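Local coordinates for protein GRMZM2G135359 pseudokinase (Zea mays, PDB 6CPY) that is a maize membrane receptor-like pseudokinase whose kinase-like domain, here without ligand, may bind ATP and probably serves in signalling, at residues A[145-159]-A[293-307]. Residues are numbered along the deposited sequence; the frame is centred on the assembly and turned at random. Where two conformers were deposited one is given.
Sequences MARLRISMGIAYCLE and MKEVAARMREITALG
Tyr-156 and Leu-306 supply the hydrogen bond that joins the two segments: the phenol OH gives its proton to Leu-306 O at 2.7 Å, in the carbonyl plane and on a lone pair. The Arg-301 side chain crosses that of Tyr-156 at about a right angle, its CD 3.4 Å from Tyr-156 OH, and the guanidinium lays one face over Gly-307 CA. Apolar packing makes up much of the remainder. Met-152 is a knob among Ala-297, Met-300, Arg-301 and Thr-304; with CG anti to the backbone N (chi1 -163°) and the chain bent beyond it, SD lies 3.5 Å from Arg-301 N, although a second conformer makes its finer fit uncertain. Leu-306 CD1 lies against the backbone of helix 144-164, 3.7 Å from Arg-149 N, while Met-293 CE lies 3.8 Å from Ala-155 CA. Glu-159 stretches across Ala-297, with OE1 3.5 Å from its CB. Thr-304 ends helix 293-304 in an ST turn, OG1 donating to Met-300 O and accepting from Leu-306 N at 3.2 Å, while CG2 touches Leu-148 CG. A valine here would probably leave Leu-306 N without its side-chain acceptor. The helices run nearly antiparallel, 150° apart with axes 8.8 Å from each other, and Tyr-221 of helix 214-230 touches Met-300: the packing of a C-terminal helix against the long central helix of a protein-kinase C-lobe.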
# COMPACT_ATOMS: atom_id res chain seq x y z
N MET A 145 -15.99 -5.90 -11.98
CA MET A 145 -15.44 -4.62 -12.41
C MET A 145 -14.70 -3.94 -11.27
O MET A 145 -13.65 -3.33 -11.48
CB MET A 145 -16.52 -3.69 -12.98
CG MET A 145 -17.07 -4.15 -14.33
SD MET A 145 -15.78 -4.48 -15.54
CE MET A 145 -14.92 -2.91 -15.52
N ALA A 146 -15.24 -4.04 -10.06
CA ALA A 146 -14.54 -3.52 -8.88
C ALA A 146 -13.17 -4.17 -8.72
O ALA A 146 -12.18 -3.48 -8.48
CB ALA A 146 -15.38 -3.73 -7.63
N ARG A 147 -13.11 -5.49 -8.88
CA ARG A 147 -11.84 -6.20 -8.77
C ARG A 147 -10.84 -5.84 -9.86
O ARG A 147 -9.66 -5.75 -9.60
CB ARG A 147 -12.07 -7.70 -8.70
CG ARG A 147 -12.83 -8.07 -7.44
CD ARG A 147 -12.73 -9.54 -7.09
NE ARG A 147 -13.79 -9.88 -6.15
CZ ARG A 147 -13.81 -10.97 -5.39
NH1 ARG A 147 -12.83 -11.86 -5.42
NH2 ARG A 147 -14.86 -11.18 -4.61
N LEU A 148 -11.31 -5.63 -11.09
CA LEU A 148 -10.43 -5.20 -12.16
C LEU A 148 -9.91 -3.78 -11.94
O LEU A 148 -8.74 -3.52 -12.17
CB LEU A 148 -11.12 -5.32 -13.52
CG LEU A 148 -10.83 -6.68 -14.19
CD1 LEU A 148 -11.01 -7.87 -13.26
CD2 LEU A 148 -11.70 -6.83 -15.43
N ARG A 149 -10.78 -2.89 -11.49
CA ARG A 149 -10.35 -1.53 -11.14
C ARG A 149 -9.29 -1.51 -10.05
O ARG A 149 -8.34 -0.77 -10.14
CB ARG A 149 -11.54 -0.70 -10.66
CG ARG A 149 -12.49 -0.26 -11.75
CD ARG A 149 -12.96 1.17 -11.48
NE ARG A 149 -13.21 1.40 -10.07
CZ ARG A 149 -13.05 2.58 -9.44
NH1 ARG A 149 -12.62 3.66 -10.09
NH2 ARG A 149 -13.31 2.66 -8.15
N ILE A 150 -9.46 -2.34 -9.03
CA ILE A 150 -8.49 -2.43 -7.95
C ILE A 150 -7.17 -3.00 -8.48
O ILE A 150 -6.11 -2.44 -8.24
CB ILE A 150 -9.05 -3.29 -6.80
CG1 ILE A 150 -10.16 -2.52 -6.07
CG2 ILE A 150 -7.93 -3.72 -5.85
CD1 ILE A 150 -11.06 -3.39 -5.23
N SER A 151 -7.26 -4.08 -9.25
CA SER A 151 -6.06 -4.68 -9.85
C SER A 151 -5.25 -3.69 -10.71
O SER A 151 -4.02 -3.66 -10.64
CB SER A 151 -6.49 -5.91 -10.70
OG SER A 151 -7.16 -6.89 -9.93
N MET A 152 -5.94 -2.91 -11.53
CA MET A 152 -5.29 -1.95 -12.41
C MET A 152 -4.67 -0.82 -11.59
O MET A 152 -3.51 -0.47 -11.80
CB MET A 152 -6.27 -1.37 -13.44
CG MET A 152 -5.58 -0.69 -14.62
SD MET A 152 -4.63 -1.86 -15.62
CE MET A 152 -5.56 -3.30 -15.18
N GLY A 153 -5.45 -0.28 -10.65
CA GLY A 153 -4.96 0.77 -9.75
C GLY A 153 -3.66 0.40 -9.06
O GLY A 153 -2.72 1.21 -9.02
N ILE A 154 -3.60 -0.81 -8.52
CA ILE A 154 -2.38 -1.34 -7.92
C ILE A 154 -1.22 -1.35 -8.91
O ILE A 154 -0.12 -0.87 -8.61
CB ILE A 154 -2.59 -2.74 -7.30
CG1 ILE A 154 -3.56 -2.68 -6.12
CG2 ILE A 154 -1.27 -3.32 -6.83
CD1 ILE A 154 -4.11 -4.02 -5.70
N ALA A 155 -1.47 -1.90 -10.11
CA ALA A 155 -0.42 -1.96 -11.12
C ALA A 155 0.12 -0.58 -11.49
O ALA A 155 1.33 -0.40 -11.59
CB ALA A 155 -0.92 -2.69 -12.36
N TYR A 156 -0.77 0.40 -11.68
CA TYR A 156 -0.35 1.76 -12.04
C TYR A 156 0.49 2.41 -10.94
O TYR A 156 1.45 3.11 -11.23
CB TYR A 156 -1.54 2.67 -12.35
CG TYR A 156 -2.23 2.44 -13.68
CD1 TYR A 156 -1.49 2.30 -14.86
CD2 TYR A 156 -3.62 2.43 -13.77
CE1 TYR A 156 -2.13 2.10 -16.08
CE2 TYR A 156 -4.27 2.26 -14.99
CZ TYR A 156 -3.52 2.08 -16.14
OH TYR A 156 -4.17 1.89 -17.34
N CYS A 157 0.12 2.16 -9.68
CA CYS A 157 0.91 2.66 -8.54
C CYS A 157 2.30 2.01 -8.53
O CYS A 157 3.33 2.71 -8.46
CB CYS A 157 0.20 2.37 -7.22
SG CYS A 157 1.09 3.03 -5.79
N LEU A 158 2.34 0.69 -8.62
CA LEU A 158 3.62 -0.02 -8.57
C LEU A 158 4.54 0.38 -9.73
O LEU A 158 5.77 0.47 -9.55
CB LEU A 158 3.40 -1.54 -8.54
CG LEU A 158 3.16 -2.19 -7.17
CD1 LEU A 158 2.19 -1.41 -6.30
CD2 LEU A 158 2.67 -3.61 -7.34
N GLU A 159 3.96 0.59 -10.91
CA GLU A 159 4.72 1.05 -12.09
C GLU A 159 5.29 2.45 -11.83
O GLU A 159 6.45 2.74 -12.16
CB GLU A 159 3.82 1.07 -13.32
CG GLU A 159 4.49 1.54 -14.61
CD GLU A 159 3.51 1.75 -15.76
OE1 GLU A 159 2.34 2.12 -15.51
OE2 GLU A 159 3.91 1.55 -16.92
N MET A 293 7.60 -4.40 -14.09
CA MET A 293 6.31 -3.86 -13.69
C MET A 293 5.66 -3.00 -14.78
O MET A 293 4.43 -2.99 -14.93
CB MET A 293 6.45 -3.06 -12.39
CG MET A 293 5.16 -2.94 -11.62
SD MET A 293 4.43 -4.53 -11.19
CE MET A 293 2.71 -4.10 -11.44
N LYS A 294 6.48 -2.28 -15.55
CA LYS A 294 5.99 -1.50 -16.68
C LYS A 294 5.29 -2.40 -17.71
O LYS A 294 4.25 -2.04 -18.26
CB LYS A 294 7.15 -0.73 -17.34
CG LYS A 294 6.75 0.10 -18.57
CD LYS A 294 7.94 0.89 -19.12
CE LYS A 294 8.13 0.66 -20.62
NZ LYS A 294 6.98 1.11 -21.46
N GLU A 295 5.84 -3.58 -17.94
CA GLU A 295 5.24 -4.55 -18.87
C GLU A 295 3.93 -5.11 -18.30
O GLU A 295 2.94 -5.27 -19.02
CB GLU A 295 6.23 -5.68 -19.17
CG GLU A 295 7.48 -5.19 -19.89
CD GLU A 295 8.59 -6.22 -19.94
OE1 GLU A 295 8.86 -6.89 -18.93
OE2 GLU A 295 9.23 -6.32 -21.02
N VAL A 296 3.93 -5.39 -17.00
CA VAL A 296 2.73 -5.89 -16.32
C VAL A 296 1.60 -4.87 -16.46
O VAL A 296 0.48 -5.21 -16.85
CB VAL A 296 3.01 -6.20 -14.83
CG1 VAL A 296 1.72 -6.53 -14.09
CG2 VAL A 296 4.00 -7.35 -14.69
N ALA A 297 1.88 -3.60 -16.16
CA ALA A 297 0.85 -2.56 -16.26
C ALA A 297 0.31 -2.40 -17.68
O ALA A 297 -0.89 -2.23 -17.88
CB ALA A 297 1.39 -1.23 -15.74
N ALA A 298 1.20 -2.47 -18.66
CA ALA A 298 0.80 -2.36 -20.07
C ALA A 298 -0.11 -3.52 -20.46
O ALA A 298 -1.15 -3.32 -21.09
CB ALA A 298 2.03 -2.32 -20.97
N ARG A 299 0.27 -4.73 -20.06
CA ARG A 299 -0.52 -5.93 -20.34
C ARG A 299 -1.87 -5.85 -19.62
O ARG A 299 -2.91 -6.11 -20.23
CB ARG A 299 0.25 -7.19 -19.94
CG ARG A 299 -0.49 -8.51 -20.18
CD ARG A 299 -1.07 -8.60 -21.58
NE ARG A 299 -1.76 -9.87 -21.83
CZ ARG A 299 -2.64 -10.06 -22.81
NH1 ARG A 299 -2.95 -9.09 -23.66
NH2 ARG A 299 -3.23 -11.25 -22.94
N MET A 300 -1.84 -5.45 -18.35
CA MET A 300 -3.07 -5.28 -17.58
C MET A 300 -4.03 -4.27 -18.21
O MET A 300 -5.22 -4.51 -18.24
CB MET A 300 -2.76 -4.86 -16.13
CG MET A 300 -2.18 -5.95 -15.25
SD MET A 300 -3.28 -7.36 -15.01
CE MET A 300 -4.55 -6.65 -13.98
N ARG A 301 -3.51 -3.14 -18.72
CA ARG A 301 -4.36 -2.16 -19.40
C ARG A 301 -4.96 -2.72 -20.69
O ARG A 301 -6.13 -2.45 -21.01
CB ARG A 301 -3.59 -0.88 -19.72
CG ARG A 301 -4.50 0.19 -20.31
CD ARG A 301 -3.76 1.46 -20.65
NE ARG A 301 -4.72 2.52 -20.98
CZ ARG A 301 -4.47 3.82 -20.91
NH1 ARG A 301 -3.29 4.27 -20.50
NH2 ARG A 301 -5.43 4.68 -21.23
N GLU A 302 -4.16 -3.49 -21.43
CA GLU A 302 -4.63 -4.17 -22.63
C GLU A 302 -5.82 -5.07 -22.29
O GLU A 302 -6.85 -5.03 -22.96
CB GLU A 302 -3.48 -4.98 -23.25
CG GLU A 302 -3.66 -5.39 -24.71
CD GLU A 302 -2.47 -6.19 -25.24
OE1 GLU A 302 -1.34 -6.00 -24.75
OE2 GLU A 302 -2.67 -7.02 -26.15
N ILE A 303 -5.69 -5.83 -21.20
CA ILE A 303 -6.74 -6.78 -20.79
C ILE A 303 -8.01 -6.12 -20.24
O ILE A 303 -9.13 -6.47 -20.64
CB ILE A 303 -6.19 -7.78 -19.75
CG1 ILE A 303 -5.12 -8.66 -20.39
CG2 ILE A 303 -7.32 -8.63 -19.17
CD1 ILE A 303 -4.23 -9.38 -19.40
N THR A 304 -7.84 -5.18 -19.32
CA THR A 304 -8.98 -4.56 -18.63
C THR A 304 -9.60 -3.40 -19.40
O THR A 304 -10.76 -3.06 -19.17
CB THR A 304 -8.58 -4.04 -17.24
OG1 THR A 304 -7.63 -2.97 -17.37
CG2 THR A 304 -7.97 -5.15 -16.40
N ALA A 305 -8.81 -2.80 -20.30
CA ALA A 305 -9.18 -1.56 -20.98
C ALA A 305 -9.50 -0.41 -20.01
O ALA A 305 -10.31 0.46 -20.31
CB ALA A 305 -10.34 -1.80 -21.94
N LEU A 306 -8.83 -0.40 -18.86
CA LEU A 306 -9.08 0.61 -17.84
C LEU A 306 -7.88 1.53 -17.78
O LEU A 306 -6.78 1.11 -17.45
CB LEU A 306 -9.29 -0.02 -16.46
CG LEU A 306 -10.59 -0.78 -16.22
CD1 LEU A 306 -10.54 -1.47 -14.87
CD2 LEU A 306 -11.80 0.15 -16.29
N GLY A 307 -8.10 2.80 -18.12
CA GLY A 307 -7.05 3.79 -18.07
C GLY A 307 -6.81 4.27 -16.65
O GLY A 307 -7.60 3.97 -15.74